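Local coordinates for methane monooxygenase regulatory protein B (PDB 4GAM) that probably regulates methane oxidation by soluble methane monooxygenase, binding to other proteins of the enzyme complex as its regulatory component B, at residues S5-D9 / W78-N82; K43-N49 / D72-W77; T50-I55 / E91-L96. All coordinates share one frame; numbering follows the deposited sequence.

In the fold
The three contacts run across the chain from the N-terminal arm to helix 89-96. Contacts 1 and 2 share strand 76-82, their centres about 16 Å apart, and meet where Tyr8 CD1 lies 3.4 Å from Arg73 NH2, a packing contact within a cation-pi pair. Contacts 2 and 3 share helix 46-63, with centres about 14 Å apart; Trp77 CD1 packs against Ile52 CD1, and Glu47 CG lies 3.7 Å from Leu96 CD1. Contacts 1 and 3 do not touch, their centres being about 21 Å apart. Chains of other proteins reach residues of all three, most extensively in contact 2, consistent with a regulatory component whose sheet and helices lie against its partners.

Contact 1: residues S5-D9 / W78-N82; sequences SNAYD and WIKAN
Tyr8 and Trp78 both carry CG anti to the backbone N (chi1 -172° and -174°), which brings the edge of the tyrosine ring against one face of the indole. The stack is T-shaped: the Tyr8 ring and the five-membered ring of Trp78 have centroids 5.0 Å apart and planes at 71°. CD2 of Tyr8 stands over the indole, 3.6 Å from Trp78 CE2. Tyr8 CB adds a CH-pi contact, 4.0 Å from the centroid of the six-membered ring. Backbone O of Asn6 approaches the same indole differently, lying at its edge, near the ring plane, by CZ3. Farther along the strand Asn6 CB packs on Lys80 CG at 3.7 Å, the two side chains crossing at about a right angle. Asn6 ND2 then donates to Asn82 OD1 at 2.8 Å; the acceptor lies in the Asn6 amide plane, whereas the donor sits above the Asn82 carbonyl plane. ND2 has a second acceptor in Thr67 O. Tyr8 OH and Lys80 NZ instead reach acidic side chains of another protein's chain. The arrangement is that of an N-terminal arm laid along an antiparallel sheet, docked by an aromatic stack at one end and a single amide-amide hydrogen bond at the other, beside a protein-protein interface.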
ATOM      1  N   SER D   5     -22.059   3.824  32.748  1.00 73.38           N
ATOM      2  CA  SER D   5     -22.490   5.217  32.792  1.00 65.69           C
ATOM      3  C   SER D   5     -22.064   5.923  31.510  1.00 56.06           C
ATOM      4  O   SER D   5     -22.761   6.807  31.010  1.00 53.24           O
ATOM      5  CB  SER D   5     -21.889   5.929  34.003  1.00 62.06           C
ATOM      6  OG  SER D   5     -21.779   5.050  35.110  1.00 59.60           O
ATOM      7  N   ASN D   6     -20.907   5.528  30.987  1.00 47.61           N
ATOM      8  CA  ASN D   6     -20.443   6.023  29.700  1.00 46.67           C
ATOM      9  C   ASN D   6     -20.852   5.080  28.576  1.00 38.84           C
ATOM     10  O   ASN D   6     -20.296   5.126  27.479  1.00 38.63           O
ATOM     11  CB  ASN D   6     -18.925   6.218  29.702  1.00 56.34           C
ATOM     12  CG  ASN D   6     -18.481   7.360  30.598  1.00 52.80           C
ATOM     13  OD1 ASN D   6     -19.199   8.346  30.771  1.00 49.54           O
ATOM     14  ND2 ASN D   6     -17.290   7.232  31.171  1.00 33.09           N
ATOM     15  N   ALA D   7     -21.823   4.218  28.858  1.00 39.47           N
ATOM     16  CA  ALA D   7     -22.355   3.330  27.836  1.00 43.13           C
ATOM     17  C   ALA D   7     -23.075   4.121  26.753  1.00 51.35           C
ATOM     18  O   ALA D   7     -23.612   5.204  27.003  1.00 50.50           O
ATOM     19  CB  ALA D   7     -23.282   2.302  28.443  1.00 32.38           C
ATOM     20  N   TYR D   8     -23.072   3.568  25.545  1.00 55.47           N
ATOM     21  CA  TYR D   8     -23.762   4.169  24.413  1.00 50.62           C
ATOM     22  C   TYR D   8     -25.264   4.274  24.697  1.00 56.19           C
ATOM     23  O   TYR D   8     -25.935   5.177  24.198  1.00 47.96           O
ATOM     24  CB  TYR D   8     -23.503   3.337  23.149  1.00 37.33           C
ATOM     25  CG  TYR D   8     -23.997   3.950  21.852  1.00 42.87           C
ATOM     26  CD1 TYR D   8     -25.346   3.912  21.510  1.00 49.06           C
ATOM     27  CD2 TYR D   8     -23.110   4.538  20.955  1.00 43.99           C
ATOM     28  CE1 TYR D   8     -25.804   4.459  20.333  1.00 50.27           C
ATOM     29  CE2 TYR D   8     -23.558   5.086  19.767  1.00 44.00           C
ATOM     30  CZ  TYR D   8     -24.908   5.043  19.464  1.00 45.86           C
ATOM     31  OH  TYR D   8     -25.374   5.582  18.288  1.00 44.80           O
ATOM     32  N   ASP D   9     -25.785   3.356  25.512  1.00 61.87           N
ATOM     33  CA  ASP D   9     -27.219   3.321  25.801  1.00 52.08           C
ATOM     34  C   ASP D   9     -27.614   3.617  27.250  1.00 47.29           C
ATOM     35  O   ASP D   9     -28.441   2.908  27.829  1.00 30.70           O
ATOM     36  CB  ASP D   9     -27.838   1.997  25.343  1.00 54.90           C
ATOM     37  CG  ASP D   9     -27.891   1.872  23.835  1.00 63.00           C
ATOM     38  OD1 ASP D   9     -27.708   2.900  23.151  1.00 62.84           O
ATOM     39  OD2 ASP D   9     -28.121   0.752  23.332  1.00 69.44           O
ATOM     40  N   TRP D  78     -16.443   2.351  19.521  1.00 45.32           N
ATOM     41  CA  TRP D  78     -16.960   3.548  20.156  1.00 48.61           C
ATOM     42  C   TRP D  78     -16.445   3.604  21.592  1.00 42.55           C
ATOM     43  O   TRP D  78     -16.915   2.870  22.457  1.00 41.10           O
ATOM     44  CB  TRP D  78     -18.488   3.541  20.108  1.00 47.86           C
ATOM     45  CG  TRP D  78     -19.137   4.790  20.614  1.00 41.20           C
ATOM     46  CD1 TRP D  78     -19.427   5.919  19.898  1.00 32.77           C
ATOM     47  CD2 TRP D  78     -19.601   5.028  21.947  1.00 43.31           C
ATOM     48  NE1 TRP D  78     -20.036   6.847  20.708  1.00 26.03           N
ATOM     49  CE2 TRP D  78     -20.155   6.325  21.969  1.00 47.14           C
ATOM     50  CE3 TRP D  78     -19.599   4.272  23.122  1.00 39.48           C
ATOM     51  CZ2 TRP D  78     -20.700   6.881  23.127  1.00 40.28           C
ATOM     52  CZ3 TRP D  78     -20.140   4.825  24.267  1.00 43.86           C
ATOM     53  CH2 TRP D  78     -20.686   6.115  24.261  1.00 39.89           C
ATOM     54  N   ILE D  79     -15.457   4.463  21.826  1.00 42.20           N
ATOM     55  CA  ILE D  79     -14.845   4.615  23.142  1.00 39.40           C
ATOM     56  C   ILE D  79     -15.320   5.905  23.808  1.00 37.39           C
ATOM     57  O   ILE D  79     -15.414   6.944  23.158  1.00 39.58           O
ATOM     58  CB  ILE D  79     -13.295   4.630  23.049  1.00 42.11           C
ATOM     59  CG1 ILE D  79     -12.771   3.309  22.499  1.00 37.18           C
ATOM     60  CG2 ILE D  79     -12.663   4.896  24.396  1.00 41.75           C
ATOM     61  CD1 ILE D  79     -12.353   3.390  21.057  1.00 33.42           C
ATOM     62  N   LYS D  80     -15.622   5.831  25.101  1.00 26.05           N
ATOM     63  CA  LYS D  80     -16.072   6.994  25.855  1.00 26.36           C
ATOM     64  C   LYS D  80     -15.549   6.935  27.285  1.00 38.16           C
ATOM     65  O   LYS D  80     -15.761   5.952  27.991  1.00 39.83           O
ATOM     66  CB  LYS D  80     -17.601   7.070  25.847  1.00 39.92           C
ATOM     67  CG  LYS D  80     -18.201   8.189  26.690  1.00 33.41           C
ATOM     68  CD  LYS D  80     -19.499   8.674  26.062  1.00 35.10           C
ATOM     69  CE  LYS D  80     -20.243   9.651  26.949  1.00 38.16           C
ATOM     70  NZ  LYS D  80     -21.385  10.273  26.219  1.00 35.77           N
ATOM     71  N   ALA D  81     -14.858   7.990  27.705  1.00 40.58           N
ATOM     72  CA  ALA D  81     -14.287   8.044  29.047  1.00 37.88           C
ATOM     73  C   ALA D  81     -14.547   9.394  29.697  1.00 42.25           C
ATOM     74  O   ALA D  81     -15.006  10.330  29.043  1.00 36.86           O
ATOM     75  CB  ALA D  81     -12.794   7.764  29.001  1.00 35.82           C
ATOM     76  N   ASN D  82     -14.251   9.487  30.990  1.00 44.95           N
ATOM     77  CA  ASN D  82     -14.418  10.731  31.727  1.00 37.15           C
ATOM     78  C   ASN D  82     -13.128  11.541  31.807  1.00 42.31           C
ATOM     79  O   ASN D  82     -12.131  11.088  32.370  1.00 47.83           O
ATOM     80  CB  ASN D  82     -14.952  10.459  33.134  1.00 32.58           C
ATOM     81  CG  ASN D  82     -16.456  10.299  33.163  1.00 46.20           C
ATOM     82  OD1 ASN D  82     -16.976   9.184  33.120  1.00 52.96           O
ATOM     83  ND2 ASN D  82     -17.167  11.420  33.233  1.00 48.83           N
TER

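Contact 2: residues K43-N49 / D72-W77; sequences KKSDEIN and DRAGYW
Lys44 N donates to Gly75 O at 2.8 Å with an N-H...O angle of 163°. It follows the Lys43-Tyr76 bridge, an antiparallel non-hydrogen-bonded pair whose CA atoms are 4.4 Å apart. The second bond across the contact joins side chains: Trp77 NE1 donates to Asn49 OD1 at 2.9 Å. Asn49 OD1 lies at the indole edge, near the ring plane, while NE1 sits above the Asn49 carbonyl plane, the amide being turned 75° from the indole. The aliphatic part of Lys44 runs obliquely past the indole, CE 3.6 Å from Trp77 CZ2; the chain bends beyond CD, and NZ makes a weak hydrogen bond to the backbone of another protein's chain. Ile48 CG2 packs 3.7 Å from Trp77 CD1, giving the indole an apolar neighbour beside its polar edge. Within the turn, Arg73 N bonds to Tyr76 O at 3.3 Å, and Arg73 CB sits over one face of the Tyr76 ring. Ser45, at the N-cap, accepts Asn49 N through its backbone O. The contact thus joins the end of strand 37-43 and the start of helix 46-63 to the hairpin turn between strands 69-72 and 76-82 and the first residues of strand 76-82.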
ATOM      1  N   LYS D  43     -11.046   3.098  14.207  1.00 38.23           N
ATOM      2  CA  LYS D  43     -11.351   2.200  13.098  1.00 34.18           C
ATOM      3  C   LYS D  43     -10.880   0.771  13.373  1.00 36.48           C
ATOM      4  O   LYS D  43      -9.753   0.556  13.825  1.00 27.73           O
ATOM      5  CB  LYS D  43     -10.702   2.739  11.823  1.00 41.36           C
ATOM      6  CG  LYS D  43     -11.167   2.090  10.537  1.00 42.84           C
ATOM      7  CD  LYS D  43     -10.419   2.679   9.347  1.00 41.37           C
ATOM      8  CE  LYS D  43     -10.943   2.130   8.034  1.00 38.23           C
ATOM      9  NZ  LYS D  43     -10.083   2.509   6.882  1.00 32.56           N
ATOM     10  N   LYS D  44     -11.749  -0.199  13.093  1.00 50.49           N
ATOM     11  CA  LYS D  44     -11.465  -1.609  13.377  1.00 49.46           C
ATOM     12  C   LYS D  44     -10.387  -2.201  12.469  1.00 50.71           C
ATOM     13  O   LYS D  44     -10.657  -2.566  11.325  1.00 46.73           O
ATOM     14  CB  LYS D  44     -12.739  -2.457  13.291  1.00 31.82           C
ATOM     15  CG  LYS D  44     -13.192  -3.030  14.626  1.00 41.02           C
ATOM     16  CD  LYS D  44     -14.115  -4.234  14.463  1.00 49.75           C
ATOM     17  CE  LYS D  44     -13.481  -5.499  15.031  1.00 52.77           C
ATOM     18  NZ  LYS D  44     -12.306  -5.951  14.231  1.00 48.27           N
ATOM     19  N   SER D  45      -9.171  -2.305  12.996  1.00 44.32           N
ATOM     20  CA  SER D  45      -8.052  -2.884  12.263  1.00 34.63           C
ATOM     21  C   SER D  45      -7.160  -3.678  13.208  1.00 33.20           C
ATOM     22  O   SER D  45      -7.453  -3.790  14.397  1.00 24.83           O
ATOM     23  CB  SER D  45      -7.238  -1.788  11.573  1.00 35.63           C
ATOM     24  OG  SER D  45      -6.527  -1.006  12.520  1.00 38.08           O
ATOM     25  N   ASP D  46      -6.068  -4.219  12.677  1.00 32.12           N
ATOM     26  CA  ASP D  46      -5.167  -5.053  13.469  1.00 46.02           C
ATOM     27  C   ASP D  46      -4.501  -4.281  14.611  1.00 52.98           C
ATOM     28  O   ASP D  46      -4.502  -4.735  15.755  1.00 59.74           O
ATOM     29  CB  ASP D  46      -4.109  -5.703  12.573  1.00 54.98           C
ATOM     30  CG  ASP D  46      -3.485  -6.936  13.205  1.00 54.56           C
ATOM     31  OD1 ASP D  46      -4.158  -7.583  14.038  1.00 53.01           O
ATOM     32  OD2 ASP D  46      -2.326  -7.261  12.867  1.00 48.05           O
ATOM     33  N   GLU D  47      -3.944  -3.113  14.300  1.00 55.84           N
ATOM     34  CA  GLU D  47      -3.244  -2.301  15.294  1.00 53.91           C
ATOM     35  C   GLU D  47      -4.176  -1.767  16.380  1.00 50.18           C
ATOM     36  O   GLU D  47      -3.849  -1.812  17.566  1.00 24.79           O
ATOM     37  CB  GLU D  47      -2.513  -1.133  14.625  1.00 52.69           C
ATOM     38  CG  GLU D  47      -1.431  -1.543  13.635  1.00 53.05           C
ATOM     39  CD  GLU D  47      -1.984  -1.883  12.264  1.00 50.84           C
ATOM     40  OE1 GLU D  47      -3.222  -1.994  12.126  1.00 51.17           O
ATOM     41  OE2 GLU D  47      -1.182  -2.033  11.319  1.00 47.21           O
ATOM     42  N   ILE D  48      -5.333  -1.258  15.967  1.00 44.86           N
ATOM     43  CA  ILE D  48      -6.308  -0.703  16.903  1.00 40.58           C
ATOM     44  C   ILE D  48      -6.846  -1.757  17.870  1.00 40.49           C
ATOM     45  O   ILE D  48      -6.896  -1.528  19.078  1.00 42.26           O
ATOM     46  CB  ILE D  48      -7.472  -0.013  16.165  1.00 36.25           C
ATOM     47  CG1 ILE D  48      -6.988   1.293  15.540  1.00 33.59           C
ATOM     48  CG2 ILE D  48      -8.634   0.254  17.107  1.00 23.84           C
ATOM     49  CD1 ILE D  48      -6.354   2.254  16.528  1.00 23.52           C
ATOM     50  N   ASN D  49      -7.238  -2.910  17.335  1.00 38.91           N
ATOM     51  CA  ASN D  49      -7.705  -4.017  18.164  1.00 46.77           C
ATOM     52  C   ASN D  49      -6.643  -4.426  19.173  1.00 49.46           C
ATOM     53  O   ASN D  49      -6.943  -4.665  20.342  1.00 46.29           O
ATOM     54  CB  ASN D  49      -8.087  -5.220  17.299  1.00 56.56           C
ATOM     55  CG  ASN D  49      -9.348  -4.987  16.495  1.00 68.73           C
ATOM     56  OD1 ASN D  49      -9.736  -3.847  16.240  1.00 77.25           O
ATOM     57  ND2 ASN D  49      -9.998  -6.071  16.091  1.00 72.32           N
ATOM     58  N   ASP D  72     -18.552  -2.334  20.852  1.00 28.93           N
ATOM     59  CA  ASP D  72     -18.433  -2.801  19.480  1.00 30.99           C
ATOM     60  C   ASP D  72     -19.558  -2.270  18.605  1.00 42.69           C
ATOM     61  O   ASP D  72     -20.734  -2.354  18.965  1.00 42.40           O
ATOM     62  CB  ASP D  72     -18.418  -4.328  19.425  1.00 30.21           C
ATOM     63  CG  ASP D  72     -18.323  -4.859  18.005  1.00 40.60           C
ATOM     64  OD1 ASP D  72     -17.603  -4.249  17.181  1.00 33.01           O
ATOM     65  OD2 ASP D  72     -18.970  -5.887  17.713  1.00 52.97           O
ATOM     66  N   ARG D  73     -19.183  -1.718  17.457  1.00 52.69           N
ATOM     67  CA  ARG D  73     -20.146  -1.320  16.441  1.00 58.43           C
ATOM     68  C   ARG D  73     -19.842  -2.099  15.165  1.00 62.55           C
ATOM     69  O   ARG D  73     -19.386  -3.239  15.225  1.00 56.20           O
ATOM     70  CB  ARG D  73     -20.081   0.188  16.196  1.00 49.00           C
ATOM     71  CG  ARG D  73     -20.243   1.023  17.465  1.00 47.26           C
ATOM     72  CD  ARG D  73     -21.538   1.820  17.451  1.00 46.74           C
ATOM     73  NE  ARG D  73     -22.447   1.449  18.532  1.00 48.69           N
ATOM     74  CZ  ARG D  73     -23.757   1.683  18.519  1.00 44.43           C
ATOM     75  NH1 ARG D  73     -24.318   2.277  17.475  1.00 38.62           N
ATOM     76  NH2 ARG D  73     -24.507   1.313  19.547  1.00 43.15           N
ATOM     77  N   ALA D  74     -20.089  -1.487  14.013  1.00 73.16           N
ATOM     78  CA  ALA D  74     -19.817  -2.149  12.744  1.00 81.12           C
ATOM     79  C   ALA D  74     -18.321  -2.313  12.526  1.00 71.38           C
ATOM     80  O   ALA D  74     -17.726  -3.319  12.915  1.00 67.19           O
ATOM     81  CB  ALA D  74     -20.418  -1.363  11.606  1.00 92.64           C
ATOM     82  N   GLY D  75     -17.719  -1.311  11.898  1.00 59.45           N
ATOM     83  CA  GLY D  75     -16.305  -1.349  11.599  1.00 55.08           C
ATOM     84  C   GLY D  75     -15.491  -0.406  12.455  1.00 51.13           C
ATOM     85  O   GLY D  75     -14.384  -0.022  12.079  1.00 55.76           O
ATOM     86  N   TYR D  76     -16.031  -0.028  13.609  1.00 42.70           N
ATOM     87  CA  TYR D  76     -15.294   0.847  14.513  1.00 46.77           C
ATOM     88  C   TYR D  76     -15.583   0.603  15.986  1.00 46.26           C
ATOM     89  O   TYR D  76     -16.571  -0.037  16.347  1.00 39.75           O
ATOM     90  CB  TYR D  76     -15.526   2.322  14.167  1.00 43.38           C
ATOM     91  CG  TYR D  76     -16.925   2.841  14.423  1.00 36.35           C
ATOM     92  CD1 TYR D  76     -17.272   3.380  15.659  1.00 32.33           C
ATOM     93  CD2 TYR D  76     -17.886   2.823  13.418  1.00 25.11           C
ATOM     94  CE1 TYR D  76     -18.536   3.871  15.890  1.00 44.33           C
ATOM     95  CE2 TYR D  76     -19.153   3.311  13.638  1.00 51.89           C
ATOM     96  CZ  TYR D  76     -19.475   3.835  14.877  1.00 51.39           C
ATOM     97  OH  TYR D  76     -20.741   4.327  15.103  1.00 41.60           O
ATOM     98  N   TRP D  77     -14.699   1.128  16.828  1.00 54.44           N
ATOM     99  CA  TRP D  77     -14.855   1.038  18.269  1.00 55.40           C
ATOM    100  C   TRP D  77     -15.314   2.373  18.829  1.00 47.94           C
ATOM    101  O   TRP D  77     -14.666   3.400  18.632  1.00 44.15           O
ATOM    102  CB  TRP D  77     -13.540   0.619  18.926  1.00 46.71           C
ATOM    103  CG  TRP D  77     -13.066  -0.715  18.476  1.00 39.78           C
ATOM    104  CD1 TRP D  77     -12.086  -0.971  17.564  1.00 43.37           C
ATOM    105  CD2 TRP D  77     -13.561  -1.986  18.903  1.00 39.42           C
ATOM    106  NE1 TRP D  77     -11.930  -2.325  17.406  1.00 38.25           N
ATOM    107  CE2 TRP D  77     -12.829  -2.971  18.214  1.00 37.52           C
ATOM    108  CE3 TRP D  77     -14.549  -2.387  19.806  1.00 37.28           C
ATOM    109  CZ2 TRP D  77     -13.053  -4.333  18.399  1.00 37.66           C
ATOM    110  CZ3 TRP D  77     -14.773  -3.736  19.987  1.00 35.86           C
ATOM    111  CH2 TRP D  77     -14.029  -4.695  19.287  1.00 38.66           C
TER

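Contact 3: residues T50-I55 / E91-L96; sequences TFIEEI and EISELL
Leu95 and Ile55 meet tip to tip, Leu95 CD2 lying 3.8 Å from Ile55 CD1, and this meeting is the centre of the closely packed, apolar part. The same Leu95 methyl is 3.6 Å from Thr50 CG2. Two torsions produce the approach: Leu95 has CG anti to its backbone N (chi1 -175°), and in Thr50 it is CG2 that takes this position, which turns the methyl to the leucine while OG1 bonds to Asp46 O of its own helix. Ile55 CD1 also packs 4.2 Å from Ile92 CG1, and the apolar packing continues inward to Phe51 CD1 and Ile92 CD1, 4.1 Å apart.

The rim is looser, resting on single touches of carboxylate on methyl without a hydrogen bond between the segments. Glu91 is exposed; its extended chain runs alongside Ile55, pointing the other way, with OE2 3.5 Å from Ile55 CG2. On the interface side Glu54 OE2 lies 3.7 Å from Leu95 CD1, but its carboxylate finds polar partners on another protein's chain: OE1 bonds to a polar side chain and OE2 forms a long, weak ion pair with a basic side chain of that chain. With an alanine in place of Ile55, Leu95 CD2 would probably lose its tip-to-tip partner and the aliphatic bridge to Ile92 CG1 would thin.

The short helical segments cross nearly perpendicularly, at 95°, with axes 11.0 Å apart at closest approach, a spacing bridged by side chains alone. Helix 89-96 thereby lies across helix 46-63, with Val87 of strand 84-88 against both Phe51 and Ile92, and Phe100 of the following loop against Ile92.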
ATOM      1  N   THR D  50      -5.399  -4.489  18.707  1.00 53.30           N
ATOM      2  CA  THR D  50      -4.267  -4.884  19.534  1.00 50.98           C
ATOM      3  C   THR D  50      -4.009  -3.881  20.654  1.00 51.85           C
ATOM      4  O   THR D  50      -3.749  -4.266  21.793  1.00 50.75           O
ATOM      5  CB  THR D  50      -2.988  -5.019  18.692  1.00 52.42           C
ATOM      6  OG1 THR D  50      -3.287  -5.724  17.482  1.00 59.72           O
ATOM      7  CG2 THR D  50      -1.919  -5.771  19.460  1.00 60.36           C
ATOM      8  N   PHE D  51      -4.078  -2.596  20.322  1.00 50.49           N
ATOM      9  CA  PHE D  51      -3.886  -1.538  21.307  1.00 46.38           C
ATOM     10  C   PHE D  51      -5.057  -1.488  22.288  1.00 49.81           C
ATOM     11  O   PHE D  51      -4.875  -1.219  23.475  1.00 54.24           O
ATOM     12  CB  PHE D  51      -3.674  -0.187  20.608  1.00 41.57           C
ATOM     13  CG  PHE D  51      -4.343   0.977  21.294  1.00 44.83           C
ATOM     14  CD1 PHE D  51      -3.774   1.567  22.416  1.00 39.67           C
ATOM     15  CD2 PHE D  51      -5.533   1.493  20.800  1.00 35.49           C
ATOM     16  CE1 PHE D  51      -4.391   2.639  23.043  1.00 32.10           C
ATOM     17  CE2 PHE D  51      -6.153   2.566  21.421  1.00 35.41           C
ATOM     18  CZ  PHE D  51      -5.582   3.140  22.544  1.00 32.52           C
ATOM     19  N   ILE D  52      -6.257  -1.764  21.787  1.00 47.34           N
ATOM     20  CA  ILE D  52      -7.454  -1.785  22.621  1.00 45.55           C
ATOM     21  C   ILE D  52      -7.449  -2.986  23.566  1.00 40.01           C
ATOM     22  O   ILE D  52      -7.720  -2.856  24.760  1.00 42.59           O
ATOM     23  CB  ILE D  52      -8.737  -1.790  21.756  1.00 48.38           C
ATOM     24  CG1 ILE D  52      -8.969  -0.411  21.141  1.00 41.92           C
ATOM     25  CG2 ILE D  52      -9.954  -2.184  22.573  1.00 45.36           C
ATOM     26  CD1 ILE D  52     -10.246  -0.315  20.359  1.00 37.65           C
ATOM     27  N   GLU D  53      -7.124  -4.151  23.022  1.00 39.66           N
ATOM     28  CA  GLU D  53      -7.145  -5.396  23.781  1.00 49.17           C
ATOM     29  C   GLU D  53      -6.021  -5.491  24.815  1.00 47.79           C
ATOM     30  O   GLU D  53      -6.211  -6.043  25.899  1.00 47.37           O
ATOM     31  CB  GLU D  53      -7.070  -6.586  22.816  1.00 61.84           C
ATOM     32  CG  GLU D  53      -7.053  -7.956  23.473  1.00 74.68           C
ATOM     33  CD  GLU D  53      -7.002  -9.083  22.456  1.00 79.64           C
ATOM     34  OE1 GLU D  53      -6.108  -9.062  21.582  1.00 79.84           O
ATOM     35  OE2 GLU D  53      -7.862  -9.987  22.524  1.00 80.24           O
ATOM     36  N   GLU D  54      -4.855  -4.942  24.482  1.00 48.33           N
ATOM     37  CA  GLU D  54      -3.646  -5.198  25.263  1.00 49.95           C
ATOM     38  C   GLU D  54      -3.017  -3.959  25.912  1.00 45.93           C
ATOM     39  O   GLU D  54      -2.026  -4.070  26.633  1.00 40.64           O
ATOM     40  CB  GLU D  54      -2.612  -5.923  24.392  1.00 62.22           C
ATOM     41  CG  GLU D  54      -3.165  -7.158  23.686  1.00 72.80           C
ATOM     42  CD  GLU D  54      -2.243  -7.686  22.601  1.00 75.54           C
ATOM     43  OE1 GLU D  54      -2.755  -8.228  21.597  1.00 70.91           O
ATOM     44  OE2 GLU D  54      -1.009  -7.565  22.754  1.00 78.51           O
ATOM     45  N   ILE D  55      -3.579  -2.782  25.654  1.00 50.50           N
ATOM     46  CA  ILE D  55      -3.078  -1.558  26.276  1.00 49.02           C
ATOM     47  C   ILE D  55      -4.212  -0.734  26.878  1.00 44.04           C
ATOM     48  O   ILE D  55      -4.173  -0.375  28.055  1.00 37.81           O
ATOM     49  CB  ILE D  55      -2.266  -0.682  25.284  1.00 46.01           C
ATOM     50  CG1 ILE D  55      -1.071  -1.460  24.723  1.00 40.70           C
ATOM     51  CG2 ILE D  55      -1.794   0.598  25.964  1.00 44.72           C
ATOM     52  CD1 ILE D  55      -0.159  -0.633  23.842  1.00 27.79           C
ATOM     53  N   GLU D  91       4.793   3.242  22.953  1.00 59.92           N
ATOM     54  CA  GLU D  91       4.324   2.070  23.680  1.00 58.94           C
ATOM     55  C   GLU D  91       3.718   1.079  22.688  1.00 58.38           C
ATOM     56  O   GLU D  91       3.975  -0.124  22.758  1.00 66.42           O
ATOM     57  CB  GLU D  91       3.275   2.500  24.706  1.00 61.32           C
ATOM     58  CG  GLU D  91       3.051   1.542  25.860  1.00 68.85           C
ATOM     59  CD  GLU D  91       2.026   2.071  26.852  1.00 73.45           C
ATOM     60  OE1 GLU D  91       2.222   1.886  28.071  1.00 79.27           O
ATOM     61  OE2 GLU D  91       1.023   2.673  26.411  1.00 67.42           O
ATOM     62  N   ILE D  92       2.915   1.599  21.763  1.00 51.90           N
ATOM     63  CA  ILE D  92       2.338   0.800  20.686  1.00 51.59           C
ATOM     64  C   ILE D  92       3.430   0.242  19.785  1.00 54.99           C
ATOM     65  O   ILE D  92       3.413  -0.938  19.430  1.00 66.52           O
ATOM     66  CB  ILE D  92       1.382   1.640  19.810  1.00 54.85           C
ATOM     67  CG1 ILE D  92       0.143   2.056  20.605  1.00 59.23           C
ATOM     68  CG2 ILE D  92       0.971   0.864  18.568  1.00 48.33           C
ATOM     69  CD1 ILE D  92      -0.831   2.900  19.813  1.00 55.07           C
ATOM     70  N   SER D  93       4.374   1.104  19.418  1.00 51.04           N
ATOM     71  CA  SER D  93       5.483   0.733  18.546  1.00 46.57           C
ATOM     72  C   SER D  93       6.233  -0.474  19.092  1.00 37.69           C
ATOM     73  O   SER D  93       6.599  -1.380  18.347  1.00 39.70           O
ATOM     74  CB  SER D  93       6.442   1.914  18.374  1.00 48.82           C
ATOM     75  OG  SER D  93       7.513   1.581  17.508  1.00 53.76           O
ATOM     76  N   GLU D  94       6.446  -0.475  20.404  1.00 42.60           N
ATOM     77  CA  GLU D  94       7.116  -1.573  21.090  1.00 56.05           C
ATOM     78  C   GLU D  94       6.271  -2.848  21.014  1.00 56.31           C
ATOM     79  O   GLU D  94       6.783  -3.943  20.776  1.00 45.21           O
ATOM     80  CB  GLU D  94       7.346  -1.192  22.554  1.00 62.58           C
ATOM     81  CG  GLU D  94       8.295  -2.105  23.305  1.00 75.44           C
ATOM     82  CD  GLU D  94       9.743  -1.680  23.167  1.00 85.53           C
ATOM     83  OE1 GLU D  94      10.330  -1.889  22.085  1.00 88.27           O
ATOM     84  OE2 GLU D  94      10.293  -1.131  24.145  1.00 90.23           O
ATOM     85  N   LEU D  95       4.965  -2.686  21.213  1.00 56.16           N
ATOM     86  CA  LEU D  95       4.032  -3.807  21.237  1.00 55.64           C
ATOM     87  C   LEU D  95       3.879  -4.466  19.866  1.00 55.47           C
ATOM     88  O   LEU D  95       3.678  -5.678  19.774  1.00 60.95           O
ATOM     89  CB  LEU D  95       2.661  -3.336  21.732  1.00 64.25           C
ATOM     90  CG  LEU D  95       1.559  -4.382  21.935  1.00 69.29           C
ATOM     91  CD1 LEU D  95       1.627  -4.987  23.331  1.00 69.37           C
ATOM     92  CD2 LEU D  95       0.186  -3.782  21.674  1.00 66.71           C
ATOM     93  N   LEU D  96       3.956  -3.662  18.808  1.00 45.21           N
ATOM     94  CA  LEU D  96       3.816  -4.171  17.442  1.00 39.85           C
ATOM     95  C   LEU D  96       5.124  -4.759  16.912  1.00 44.88           C
ATOM     96  O   LEU D  96       5.123  -5.619  16.029  1.00 28.35           O
ATOM     97  CB  LEU D  96       3.333  -3.067  16.496  1.00 41.80           C
ATOM     98  CG  LEU D  96       1.980  -2.393  16.743  1.00 38.89           C
ATOM     99  CD1 LEU D  96       1.692  -1.361  15.657  1.00 30.98           C
ATOM    100  CD2 LEU D  96       0.863  -3.420  16.820  1.00 35.73           C
TER